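Side-chain contacts in beta-fructofuranosidase (Bifidobacterium adolescentis, PDB 6NOB), which probably hydrolyses terminal beta-fructofuranosyl residues from sugars such as sucrose: residues Y142-Q147 with G470-P475; R166-W171 with N445-V450; F451-F454 with M460-E463. All coordinates share one frame; numbering follows the deposited sequence.

Contact 1 (Y142-Q147 with G470-P475)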
ATOM      1  N   TYR A 142      -2.091 -16.238  -1.922  1.00 38.19           N
ATOM      2  CA  TYR A 142      -2.087 -14.815  -2.229  1.00 35.55           C
ATOM      3  C   TYR A 142      -0.733 -14.232  -1.849  1.00 39.56           C
ATOM      4  O   TYR A 142      -0.241 -14.465  -0.740  1.00 44.00           O
ATOM      5  CB  TYR A 142      -3.201 -14.086  -1.479  1.00 32.53           C
ATOM      6  CG  TYR A 142      -4.589 -14.618  -1.756  1.00 41.92           C
ATOM      7  CD1 TYR A 142      -5.283 -14.239  -2.896  1.00 39.13           C
ATOM      8  CD2 TYR A 142      -5.206 -15.495  -0.873  1.00 38.67           C
ATOM      9  CE1 TYR A 142      -6.551 -14.719  -3.152  1.00 39.06           C
ATOM     10  CE2 TYR A 142      -6.476 -15.981  -1.121  1.00 41.34           C
ATOM     11  CZ  TYR A 142      -7.143 -15.590  -2.263  1.00 41.50           C
ATOM     12  OH  TYR A 142      -8.405 -16.069  -2.519  1.00 42.98           O
ATOM     13  N   HIS A 143      -0.136 -13.479  -2.766  1.00 40.23           N
ATOM     14  CA  HIS A 143       1.198 -12.929  -2.579  1.00 36.35           C
ATOM     15  C   HIS A 143       1.117 -11.418  -2.436  1.00 38.38           C
ATOM     16  O   HIS A 143       0.516 -10.739  -3.275  1.00 35.61           O
ATOM     17  CB  HIS A 143       2.115 -13.302  -3.744  1.00 32.05           C
ATOM     18  CG  HIS A 143       2.663 -14.692  -3.652  1.00 36.39           C
ATOM     19  ND1 HIS A 143       3.945 -14.960  -3.221  1.00 39.51           N
ATOM     20  CD2 HIS A 143       2.098 -15.893  -3.920  1.00 38.04           C
ATOM     21  CE1 HIS A 143       4.148 -16.265  -3.237  1.00 38.91           C
ATOM     22  NE2 HIS A 143       3.043 -16.854  -3.657  1.00 37.85           N
ATOM     23  N   LEU A 144       1.729 -10.902  -1.376  1.00 42.19           N
ATOM     24  CA  LEU A 144       1.777  -9.472  -1.100  1.00 37.89           C
ATOM     25  C   LEU A 144       3.237  -9.043  -1.035  1.00 37.92           C
ATOM     26  O   LEU A 144       3.961  -9.424  -0.108  1.00 37.16           O
ATOM     27  CB  LEU A 144       1.051  -9.146   0.204  1.00 37.62           C
ATOM     28  CG  LEU A 144       1.233  -7.742   0.779  1.00 36.03           C
ATOM     29  CD1 LEU A 144       0.728  -6.688  -0.193  1.00 36.03           C
ATOM     30  CD2 LEU A 144       0.512  -7.637   2.110  1.00 39.13           C
ATOM     31  N   PHE A 145       3.671  -8.275  -2.026  1.00 33.40           N
ATOM     32  CA  PHE A 145       4.945  -7.576  -1.960  1.00 33.73           C
ATOM     33  C   PHE A 145       4.694  -6.137  -1.532  1.00 38.36           C
ATOM     34  O   PHE A 145       3.567  -5.637  -1.600  1.00 39.34           O
ATOM     35  CB  PHE A 145       5.674  -7.612  -3.308  1.00 34.35           C
ATOM     36  CG  PHE A 145       5.923  -9.003  -3.836  1.00 36.73           C
ATOM     37  CD1 PHE A 145       4.947  -9.673  -4.560  1.00 32.37           C
ATOM     38  CD2 PHE A 145       7.140  -9.634  -3.620  1.00 37.83           C
ATOM     39  CE1 PHE A 145       5.179 -10.948  -5.048  1.00 35.22           C
ATOM     40  CE2 PHE A 145       7.377 -10.908  -4.107  1.00 33.82           C
ATOM     41  CZ  PHE A 145       6.398 -11.565  -4.821  1.00 34.39           C
ATOM     42  N   PHE A 146       5.750  -5.468  -1.075  1.00 33.95           N
ATOM     43  CA  PHE A 146       5.556  -4.098  -0.623  1.00 31.26           C
ATOM     44  C   PHE A 146       6.868  -3.330  -0.627  1.00 36.96           C
ATOM     45  O   PHE A 146       7.939  -3.885  -0.367  1.00 35.18           O
ATOM     46  CB  PHE A 146       4.921  -4.044   0.773  1.00 29.74           C
ATOM     47  CG  PHE A 146       5.619  -4.883   1.806  1.00 40.15           C
ATOM     48  CD1 PHE A 146       5.242  -6.201   2.022  1.00 43.20           C
ATOM     49  CD2 PHE A 146       6.636  -4.345   2.583  1.00 40.34           C
ATOM     50  CE1 PHE A 146       5.876  -6.973   2.982  1.00 42.88           C
ATOM     51  CE2 PHE A 146       7.271  -5.107   3.550  1.00 42.22           C
ATOM     52  CZ  PHE A 146       6.893  -6.423   3.748  1.00 39.73           C
ATOM     53  N   GLN A 147       6.752  -2.038  -0.935  1.00 34.44           N
ATOM     54  CA  GLN A 147       7.858  -1.105  -0.791  1.00 35.11           C
ATOM     55  C   GLN A 147       8.347  -1.094   0.652  1.00 35.22           C
ATOM     56  O   GLN A 147       7.546  -1.005   1.586  1.00 37.55           O
ATOM     57  CB  GLN A 147       7.404   0.292  -1.206  1.00 33.32           C
ATOM     58  CG  GLN A 147       7.064   0.428  -2.678  1.00 34.61           C
ATOM     59  CD  GLN A 147       8.294   0.399  -3.561  1.00 38.40           C
ATOM     60  OE1 GLN A 147       8.927   1.426  -3.790  1.00 37.35           O
ATOM     61  NE2 GLN A 147       8.638  -0.782  -4.062  1.00 38.74           N
ATOM     62  N   GLY A 470       3.820   2.088   8.732  1.00 46.95           N
ATOM     63  CA  GLY A 470       3.120   1.657   7.543  1.00 45.66           C
ATOM     64  C   GLY A 470       2.225   0.461   7.780  1.00 46.02           C
ATOM     65  O   GLY A 470       2.593  -0.471   8.503  1.00 45.24           O
ATOM     66  N   MET A 471       1.037   0.482   7.185  1.00 41.82           N
ATOM     67  CA  MET A 471       0.154  -0.670   7.214  1.00 42.25           C
ATOM     68  C   MET A 471      -0.644  -0.699   5.922  1.00 43.04           C
ATOM     69  O   MET A 471      -0.774   0.311   5.224  1.00 42.95           O
ATOM     70  CB  MET A 471      -0.780  -0.650   8.434  1.00 38.73           C
ATOM     71  CG  MET A 471      -2.044   0.164   8.245  1.00 44.59           C
ATOM     72  SD  MET A 471      -3.164   0.037   9.650  1.00 44.54           S
ATOM     73  CE  MET A 471      -2.245   0.918  10.907  1.00 39.91           C
ATOM     74  N   MET A 472      -1.165  -1.876   5.600  1.00 38.08           N
ATOM     75  CA  MET A 472      -2.046  -2.034   4.457  1.00 34.13           C
ATOM     76  C   MET A 472      -3.497  -1.992   4.911  1.00 37.25           C
ATOM     77  O   MET A 472      -3.824  -2.323   6.054  1.00 38.55           O
ATOM     78  CB  MET A 472      -1.769  -3.344   3.718  1.00 35.50           C
ATOM     79  CG  MET A 472      -0.328  -3.499   3.270  1.00 38.69           C
ATOM     80  SD  MET A 472       0.133  -2.282   2.021  1.00 37.88           S
ATOM     81  CE  MET A 472       1.761  -2.873   1.595  1.00 35.58           C
ATOM     82  N   SER A 473      -4.362  -1.563   4.000  1.00 38.91           N
ATOM     83  CA  SER A 473      -5.793  -1.622   4.221  1.00 38.39           C
ATOM     84  C   SER A 473      -6.250  -3.077   4.339  1.00 45.99           C
ATOM     85  O   SER A 473      -5.507  -4.021   4.055  1.00 40.40           O
ATOM     86  CB  SER A 473      -6.520  -0.914   3.079  1.00 36.82           C
ATOM     87  OG  SER A 473      -6.474  -1.694   1.894  1.00 33.95           O
ATOM     88  N   LEU A 474      -7.484  -3.256   4.796  1.00 44.87           N
ATOM     89  CA  LEU A 474      -8.049  -4.588   4.658  1.00 43.47           C
ATOM     90  C   LEU A 474      -8.483  -4.798   3.208  1.00 44.68           C
ATOM     91  O   LEU A 474      -8.993  -3.869   2.577  1.00 46.43           O
ATOM     92  CB  LEU A 474      -9.233  -4.776   5.606  1.00 41.53           C
ATOM     93  CG  LEU A 474      -8.889  -4.840   7.099  1.00 38.15           C
ATOM     94  CD1 LEU A 474     -10.144  -4.778   7.962  1.00 32.61           C
ATOM     95  CD2 LEU A 474      -8.083  -6.095   7.419  1.00 35.86           C
ATOM     96  N   PRO A 475      -8.264  -5.988   2.648  1.00 41.18           N
ATOM     97  CA  PRO A 475      -8.519  -6.187   1.211  1.00 39.03           C
ATOM     98  C   PRO A 475      -9.981  -5.953   0.858  1.00 38.04           C
ATOM     99  O   PRO A 475     -10.890  -6.478   1.505  1.00 37.36           O
ATOM    100  CB  PRO A 475      -8.101  -7.642   0.970  1.00 39.02           C
ATOM    101  CG  PRO A 475      -8.093  -8.283   2.325  1.00 42.31           C
ATOM    102  CD  PRO A 475      -7.730  -7.199   3.293  1.00 42.51           C
TER
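Met472 meets Leu144 and Phe146 through a single atom, the methyl CE at the end of its thioether, which illustrates how one flexible side chain can bridge two strands whose backbones lie too far apart to bond. The alpha carbons of Phe146 and Met472 are 9.4 Å apart, the nearest such pair, and the interaction is wholly apolar. The closer touch is with Phe146, whose CB lies 3.5 Å from Met472 CE. The methyl reaches the root of that side chain and comes obliquely to its ring. The ring turns off elsewhere because CG is placed between the backbone N and the carbonyl carbon (chi1 51°), and it meets the ring of Phe122. Leu144 adds a looser touch, with its CD1 4.3 Å from the same Met472 CE. The methionine chain is bent at chi2 (-66°) and then extended about the CG-SD bond (chi3 -173°), which brings the methyl within touch of both.

Two polar groups of 470-475 have partners elsewhere: Ser473 OG bonds to Gly452 N, and Leu474 N to Glu593 OE2. On the other segment, Gln147 NE2 is held by Ala194 O and Asn133 OD1.

In the fold, strand 141-149 pairs with strands 127-138 and 159-165, and Leu144 also packs on Leu135 and Trp171. Strand 468-481 runs parallel to 127-138 and antiparallel to 448-454. The sheet belongs to the region that in family 32 forms a five-bladed beta-propeller, and in it the three buried side chains meet over strand 127-138, the strand between the other two.

Contact 2 (R166-W171 with N445-V450)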
ATOM      1  N   ARG A 166      -3.000 -17.559   2.758  1.00 41.74           N
ATOM      2  CA  ARG A 166      -4.015 -18.447   2.216  1.00 44.32           C
ATOM      3  C   ARG A 166      -5.426 -17.885   2.332  1.00 49.01           C
ATOM      4  O   ARG A 166      -6.359 -18.490   1.793  1.00 47.30           O
ATOM      5  CB  ARG A 166      -3.960 -19.811   2.919  1.00 50.82           C
ATOM      6  CG  ARG A 166      -2.651 -20.568   2.741  1.00 61.29           C
ATOM      7  CD  ARG A 166      -2.766 -21.992   3.276  1.00 74.18           C
ATOM      8  NE  ARG A 166      -1.649 -22.842   2.869  1.00 80.58           N
ATOM      9  CZ  ARG A 166      -1.488 -23.339   1.645  1.00 83.81           C
ATOM     10  NH1 ARG A 166      -2.373 -23.077   0.693  1.00 86.54           N
ATOM     11  NH2 ARG A 166      -0.438 -24.103   1.372  1.00 81.04           N
ATOM     12  N   ASP A 167      -5.616 -16.753   3.023  1.00 47.80           N
ATOM     13  CA  ASP A 167      -6.961 -16.231   3.227  1.00 48.37           C
ATOM     14  C   ASP A 167      -7.055 -14.714   3.096  1.00 46.16           C
ATOM     15  O   ASP A 167      -8.111 -14.152   3.411  1.00 40.98           O
ATOM     16  CB  ASP A 167      -7.498 -16.668   4.602  1.00 46.29           C
ATOM     17  CG  ASP A 167      -6.657 -16.146   5.761  1.00 47.81           C
ATOM     18  OD1 ASP A 167      -5.702 -15.373   5.529  1.00 45.01           O
ATOM     19  OD2 ASP A 167      -6.957 -16.518   6.916  1.00 46.38           O
ATOM     20  N   LEU A 168      -5.985 -14.040   2.661  1.00 45.77           N
ATOM     21  CA  LEU A 168      -5.929 -12.585   2.512  1.00 40.61           C
ATOM     22  C   LEU A 168      -6.046 -11.850   3.845  1.00 45.97           C
ATOM     23  O   LEU A 168      -6.102 -10.615   3.868  1.00 39.91           O
ATOM     24  CB  LEU A 168      -7.019 -12.086   1.557  1.00 38.77           C
ATOM     25  CG  LEU A 168      -6.855 -12.391   0.072  1.00 44.43           C
ATOM     26  CD1 LEU A 168      -8.191 -12.264  -0.641  1.00 39.76           C
ATOM     27  CD2 LEU A 168      -5.815 -11.466  -0.542  1.00 30.11           C
ATOM     28  N   VAL A 169      -6.075 -12.590   4.952  1.00 45.55           N
ATOM     29  CA  VAL A 169      -6.219 -12.015   6.290  1.00 43.48           C
ATOM     30  C   VAL A 169      -4.981 -12.273   7.141  1.00 40.90           C
ATOM     31  O   VAL A 169      -4.419 -11.342   7.729  1.00 43.11           O
ATOM     32  CB  VAL A 169      -7.490 -12.547   6.990  1.00 43.49           C
ATOM     33  CG1 VAL A 169      -7.527 -12.088   8.438  1.00 39.59           C
ATOM     34  CG2 VAL A 169      -8.736 -12.092   6.243  1.00 39.00           C
ATOM     35  N   HIS A 170      -4.539 -13.527   7.221  1.00 39.83           N
ATOM     36  CA  HIS A 170      -3.367 -13.912   8.001  1.00 39.96           C
ATOM     37  C   HIS A 170      -2.164 -14.044   7.078  1.00 41.03           C
ATOM     38  O   HIS A 170      -2.252 -14.691   6.031  1.00 46.04           O
ATOM     39  CB  HIS A 170      -3.604 -15.233   8.738  1.00 37.37           C
ATOM     40  CG  HIS A 170      -4.817 -15.232   9.615  1.00 40.90           C
ATOM     41  ND1 HIS A 170      -6.053 -15.656   9.176  1.00 41.67           N
ATOM     42  CD2 HIS A 170      -4.983 -14.865  10.907  1.00 42.05           C
ATOM     43  CE1 HIS A 170      -6.928 -15.547  10.160  1.00 43.10           C
ATOM     44  NE2 HIS A 170      -6.304 -15.070  11.221  1.00 43.28           N
ATOM     45  N   TRP A 171      -1.035 -13.464   7.479  1.00 41.58           N
ATOM     46  CA  TRP A 171       0.125 -13.334   6.610  1.00 42.56           C
ATOM     47  C   TRP A 171       1.341 -14.035   7.199  1.00 40.60           C
ATOM     48  O   TRP A 171       1.576 -13.987   8.410  1.00 43.48           O
ATOM     49  CB  TRP A 171       0.427 -11.855   6.348  1.00 39.62           C
ATOM     50  CG  TRP A 171      -0.681 -11.230   5.576  1.00 38.82           C
ATOM     51  CD1 TRP A 171      -1.748 -10.542   6.078  1.00 38.21           C
ATOM     52  CD2 TRP A 171      -0.867 -11.284   4.160  1.00 36.24           C
ATOM     53  NE1 TRP A 171      -2.576 -10.145   5.056  1.00 34.22           N
ATOM     54  CE2 TRP A 171      -2.058 -10.590   3.868  1.00 34.93           C
ATOM     55  CE3 TRP A 171      -0.133 -11.838   3.107  1.00 35.34           C
ATOM     56  CZ2 TRP A 171      -2.535 -10.439   2.568  1.00 36.88           C
ATOM     57  CZ3 TRP A 171      -0.609 -11.691   1.817  1.00 42.71           C
ATOM     58  CH2 TRP A 171      -1.798 -10.995   1.558  1.00 40.90           C
ATOM     59  N   ASN A 445     -10.841 -16.905  -9.121  1.00 49.77           N
ATOM     60  CA  ASN A 445     -12.272 -16.905  -9.390  1.00 52.67           C
ATOM     61  C   ASN A 445     -12.753 -15.608 -10.029  1.00 52.23           C
ATOM     62  O   ASN A 445     -13.964 -15.394 -10.135  1.00 49.05           O
ATOM     63  CB  ASN A 445     -13.049 -17.173  -8.102  1.00 57.65           C
ATOM     64  CG  ASN A 445     -12.818 -18.574  -7.566  1.00 59.77           C
ATOM     65  OD1 ASN A 445     -12.515 -18.758  -6.387  1.00 54.82           O
ATOM     66  ND2 ASN A 445     -12.959 -19.572  -8.433  1.00 61.22           N
ATOM     67  N   GLY A 446     -11.839 -14.740 -10.458  1.00 49.49           N
ATOM     68  CA  GLY A 446     -12.218 -13.509 -11.117  1.00 47.06           C
ATOM     69  C   GLY A 446     -12.605 -12.369 -10.201  1.00 49.44           C
ATOM     70  O   GLY A 446     -12.995 -11.304 -10.701  1.00 53.51           O
ATOM     71  N   ARG A 447     -12.527 -12.556  -8.884  1.00 43.59           N
ATOM     72  CA  ARG A 447     -12.747 -11.459  -7.952  1.00 42.67           C
ATOM     73  C   ARG A 447     -11.702 -10.373  -8.163  1.00 40.86           C
ATOM     74  O   ARG A 447     -10.504 -10.659  -8.237  1.00 40.74           O
ATOM     75  CB  ARG A 447     -12.676 -11.964  -6.512  1.00 44.54           C
ATOM     76  CG  ARG A 447     -14.001 -12.312  -5.881  1.00 49.87           C
ATOM     77  CD  ARG A 447     -13.848 -12.449  -4.373  1.00 49.28           C
ATOM     78  NE  ARG A 447     -12.600 -13.115  -4.009  1.00 44.79           N
ATOM     79  CZ  ARG A 447     -12.242 -13.400  -2.761  1.00 43.78           C
ATOM     80  NH1 ARG A 447     -13.041 -13.084  -1.749  1.00 39.17           N
ATOM     81  NH2 ARG A 447     -11.088 -14.006  -2.522  1.00 39.94           N
ATOM     82  N   ARG A 448     -12.155  -9.125  -8.255  1.00 42.36           N
ATOM     83  CA  ARG A 448     -11.262  -7.974  -8.331  1.00 37.44           C
ATOM     84  C   ARG A 448     -11.016  -7.467  -6.913  1.00 39.18           C
ATOM     85  O   ARG A 448     -11.940  -6.983  -6.251  1.00 44.03           O
ATOM     86  CB  ARG A 448     -11.859  -6.887  -9.222  1.00 38.19           C
ATOM     87  CG  ARG A 448     -11.062  -5.589  -9.263  1.00 36.52           C
ATOM     88  CD  ARG A 448      -9.632  -5.812  -9.736  1.00 37.64           C
ATOM     89  NE  ARG A 448      -9.559  -6.465 -11.043  1.00 42.08           N
ATOM     90  CZ  ARG A 448      -8.436  -6.622 -11.737  1.00 41.92           C
ATOM     91  NH1 ARG A 448      -8.455  -7.230 -12.917  1.00 43.96           N
ATOM     92  NH2 ARG A 448      -7.287  -6.177 -11.249  1.00 39.25           N
ATOM     93  N   ILE A 449      -9.774  -7.583  -6.448  1.00 32.75           N
ATOM     94  CA  ILE A 449      -9.402  -7.278  -5.070  1.00 36.79           C
ATOM     95  C   ILE A 449      -8.329  -6.201  -5.081  1.00 39.47           C
ATOM     96  O   ILE A 449      -7.366  -6.290  -5.850  1.00 41.64           O
ATOM     97  CB  ILE A 449      -8.906  -8.536  -4.333  1.00 34.49           C
ATOM     98  CG1 ILE A 449      -9.951  -9.649  -4.433  1.00 30.60           C
ATOM     99  CG2 ILE A 449      -8.586  -8.213  -2.882  1.00 36.31           C
ATOM    100  CD1 ILE A 449      -9.424 -11.020  -4.073  1.00 31.50           C
ATOM    101  N   VAL A 450      -8.482  -5.199  -4.217  1.00 37.38           N
ATOM    102  CA  VAL A 450      -7.574  -4.059  -4.161  1.00 38.46           C
ATOM    103  C   VAL A 450      -7.006  -3.929  -2.752  1.00 37.11           C
ATOM    104  O   VAL A 450      -7.721  -4.109  -1.759  1.00 40.75           O
ATOM    105  CB  VAL A 450      -8.282  -2.754  -4.594  1.00 36.85           C
ATOM    106  CG1 VAL A 450      -9.532  -2.509  -3.760  1.00 29.08           C
ATOM    107  CG2 VAL A 450      -7.329  -1.561  -4.520  1.00 30.78           C
TER
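The guanidinium of Arg447 is approached obliquely by Leu168, whose CD1 stands 3.9 Å from NH2, the two side chains sliding past each other in opposite directions. Its polar atoms look elsewhere: NE forms a salt bridge with Asp443, and NH1 another with Glu492 of helix 491-497. These carboxylates probably fix the flat group, letting the leucine methyl pack beside a charge that is already compensated. The imidazole of His170, in the same loop as Leu168, carries Val169 CG1 3.9 Å above one face, toward the rim, and has the carboxylate of Asp167 in plane at its edge.

That carboxylate organises the loop between strands 159-165 and 172-173. Asp167 OD1 accepts from Val169 N, an Asx turn, and from His170 N at 2.8 Å, an Asx motif. The first donor comes from well above the carboxylate plane, the second on the syn side. His170 ND1 gives a short, nearly straight bond (2.6 Å, 166°) to the syn lone pair of Asp167 OD2. Between these residues Leu168 adopts a left-handed backbone conformation, and its side chain points across to strand 448-454.

There it meets Ile449 tip to tip, the CD1 atoms of Leu168 and Ile449 lying 3.9 Å apart. Ile449 holds CG1 opposite its own carbonyl carbon (chi1 -54°), with CD1 extended beyond toward the leucine. Backbone bonds tie Ile449 to Phe441 in the neighbouring antiparallel strand 435-442.

Contact 3 (F451-F454 with M460-E463)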
ATOM      1  N   PHE A 451      -5.709  -3.634  -2.673  1.00 32.95           N
ATOM      2  CA  PHE A 451      -5.034  -3.256  -1.440  1.00 33.10           C
ATOM      3  C   PHE A 451      -4.596  -1.799  -1.518  1.00 35.54           C
ATOM      4  O   PHE A 451      -4.296  -1.279  -2.596  1.00 36.03           O
ATOM      5  CB  PHE A 451      -3.798  -4.122  -1.184  1.00 36.46           C
ATOM      6  CG  PHE A 451      -4.094  -5.442  -0.543  1.00 40.99           C
ATOM      7  CD1 PHE A 451      -4.258  -5.539   0.828  1.00 40.60           C
ATOM      8  CD2 PHE A 451      -4.178  -6.593  -1.309  1.00 38.88           C
ATOM      9  CE1 PHE A 451      -4.519  -6.761   1.424  1.00 41.24           C
ATOM     10  CE2 PHE A 451      -4.436  -7.817  -0.720  1.00 41.35           C
ATOM     11  CZ  PHE A 451      -4.606  -7.901   0.648  1.00 38.63           C
ATOM     12  N   GLY A 452      -4.543  -1.150  -0.356  1.00 40.36           N
ATOM     13  CA  GLY A 452      -4.011   0.193  -0.264  1.00 39.32           C
ATOM     14  C   GLY A 452      -3.071   0.314   0.920  1.00 38.22           C
ATOM     15  O   GLY A 452      -3.094  -0.501   1.844  1.00 42.94           O
ATOM     16  N   TRP A 453      -2.233   1.344   0.870  1.00 35.55           N
ATOM     17  CA  TRP A 453      -1.288   1.646   1.938  1.00 31.60           C
ATOM     18  C   TRP A 453      -1.775   2.873   2.691  1.00 37.95           C
ATOM     19  O   TRP A 453      -2.122   3.887   2.075  1.00 40.81           O
ATOM     20  CB  TRP A 453       0.119   1.885   1.379  1.00 33.88           C
ATOM     21  CG  TRP A 453       1.036   2.686   2.281  1.00 39.23           C
ATOM     22  CD1 TRP A 453       1.358   2.412   3.579  1.00 40.92           C
ATOM     23  CD2 TRP A 453       1.760   3.877   1.933  1.00 36.93           C
ATOM     24  NE1 TRP A 453       2.228   3.360   4.063  1.00 40.98           N
ATOM     25  CE2 TRP A 453       2.489   4.271   3.073  1.00 38.21           C
ATOM     26  CE3 TRP A 453       1.859   4.649   0.771  1.00 33.46           C
ATOM     27  CZ2 TRP A 453       3.307   5.400   3.084  1.00 39.08           C
ATOM     28  CZ3 TRP A 453       2.666   5.771   0.785  1.00 31.78           C
ATOM     29  CH2 TRP A 453       3.382   6.135   1.932  1.00 37.74           C
ATOM     30  N   PHE A 454      -1.808   2.778   4.018  1.00 32.78           N
ATOM     31  CA  PHE A 454      -2.220   3.899   4.861  1.00 37.58           C
ATOM     32  C   PHE A 454      -0.989   4.733   5.190  1.00 42.82           C
ATOM     33  O   PHE A 454      -0.191   4.374   6.061  1.00 41.71           O
ATOM     34  CB  PHE A 454      -2.919   3.401   6.120  1.00 37.10           C
ATOM     35  CG  PHE A 454      -4.360   3.056   5.905  1.00 40.83           C
ATOM     36  CD1 PHE A 454      -5.248   4.012   5.440  1.00 40.86           C
ATOM     37  CD2 PHE A 454      -4.828   1.774   6.152  1.00 38.52           C
ATOM     38  CE1 PHE A 454      -6.577   3.701   5.231  1.00 40.88           C
ATOM     39  CE2 PHE A 454      -6.157   1.455   5.945  1.00 32.56           C
ATOM     40  CZ  PHE A 454      -7.033   2.421   5.485  1.00 39.09           C
ATOM     41  N   MET A 460      -0.404  10.538  12.915  1.00 48.46           N
ATOM     42  CA  MET A 460      -0.667   9.701  14.075  1.00 47.73           C
ATOM     43  C   MET A 460       0.522   8.835  14.471  1.00 48.08           C
ATOM     44  O   MET A 460       0.467   8.178  15.517  1.00 49.79           O
ATOM     45  CB  MET A 460      -1.887   8.810  13.815  1.00 49.28           C
ATOM     46  CG  MET A 460      -3.211   9.547  13.917  1.00 47.62           C
ATOM     47  SD  MET A 460      -3.618   9.965  15.622  1.00 48.17           S
ATOM     48  CE  MET A 460      -5.009  11.063  15.378  1.00 48.65           C
ATOM     49  N   ARG A 461       1.588   8.823  13.678  1.00 47.67           N
ATOM     50  CA  ARG A 461       2.747   7.981  13.937  1.00 45.48           C
ATOM     51  C   ARG A 461       3.891   8.811  14.502  1.00 43.88           C
ATOM     52  O   ARG A 461       4.153   9.926  14.042  1.00 48.75           O
ATOM     53  CB  ARG A 461       3.193   7.270  12.659  1.00 41.55           C
ATOM     54  CG  ARG A 461       2.151   6.310  12.104  1.00 42.46           C
ATOM     55  CD  ARG A 461       2.589   5.716  10.777  1.00 37.69           C
ATOM     56  NE  ARG A 461       1.665   4.685  10.313  1.00 43.12           N
ATOM     57  CZ  ARG A 461       1.417   4.428   9.033  1.00 45.41           C
ATOM     58  NH1 ARG A 461       2.025   5.129   8.082  1.00 43.15           N
ATOM     59  NH2 ARG A 461       0.560   3.474   8.702  1.00 44.42           N
ATOM     60  N   VAL A 462       4.569   8.261  15.507  1.00 44.13           N
ATOM     61  CA  VAL A 462       5.721   8.899  16.131  1.00 44.46           C
ATOM     62  C   VAL A 462       6.869   7.900  16.144  1.00 47.35           C
ATOM     63  O   VAL A 462       6.696   6.758  16.584  1.00 54.96           O
ATOM     64  CB  VAL A 462       5.407   9.384  17.560  1.00 51.32           C
ATOM     65  CG1 VAL A 462       6.669   9.897  18.239  1.00 44.86           C
ATOM     66  CG2 VAL A 462       4.343  10.467  17.530  1.00 54.74           C
ATOM     67  N   GLU A 463       8.033   8.329  15.661  1.00 46.17           N
ATOM     68  CA  GLU A 463       9.185   7.442  15.572  1.00 46.41           C
ATOM     69  C   GLU A 463       9.604   6.962  16.956  1.00 47.96           C
ATOM     70  O   GLU A 463       9.867   7.766  17.854  1.00 51.78           O
ATOM     71  CB  GLU A 463      10.350   8.156  14.886  1.00 47.76           C
ATOM     72  CG  GLU A 463      11.629   7.333  14.837  1.00 51.04           C
ATOM     73  CD  GLU A 463      12.680   7.930  13.924  1.00 55.35           C
ATOM     74  OE1 GLU A 463      12.548   9.112  13.544  1.00 58.10           O
ATOM     75  OE2 GLU A 463      13.640   7.208  13.580  1.00 60.34           O
TER
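Arg461 grips the carbonyl oxygen of Phe454 with both terminal nitrogens of its guanidinium, a worked example of a side chain donating to a backbone carbonyl at the end of a strand. The better bond runs from Arg461 NH2 to Phe454 O, at 2.9 Å with an N-H...O angle of 136°. The one from Arg461 NH1 to the same Phe454 O, 3.1 Å long, is weak. Neither is straight, as expected when two N-H groups fork onto one acceptor. The oxygen sits at the edge of the guanidinium but 23° out of its plane, and NH2 in turn is tilted somewhat from the carbonyl plane. With chi2 at 175° and chi3 likewise anti, the chain of Arg461 extends from the 460-463 loop to the strand end. That loop is part of the connection between the neighbouring antiparallel strands 448-454 and 468-481, and the arginine ties it back to the end of the first.

Arg461 NH1 has a second, weak bond to Asn469 OD1, and Phe454 N pairs with Met471 across the sheet. Asp456 takes the backbone N of Met460 and of Arg461 on its two carboxylate oxygens. Trp453 is only a neighbour: its NE1 lies 4.4 Å from Arg461 NH1, both of them donors.

Were Arg461 replaced by an alanine, the Phe454 carbonyl would probably lose both of these donors and the loop would be less firmly tied to the strand. A cation here meets a neutral carbonyl, and its charge is likely to polarise that peptide without being neutralised by it.

All three contacts draw on one mixed sheet, within the part of the chain that in this family forms a five-bladed beta-propeller. Centres of contacts 1 and 2 lie about 11 Å apart, those of 1 and 3 about 12 Å, and those of 2 and 3 about 21 Å. Contacts 2 and 3 use successive parts of strand 448-454, one following the other along the chain, and both fall within the span of sequence that contact 1 brackets. That strand neighbours 468-481, which contact 1 uses, and Phe451 touches both Leu168 and Trp171. Early and late parts of the propeller region are thereby joined, consistent with closure of the propeller.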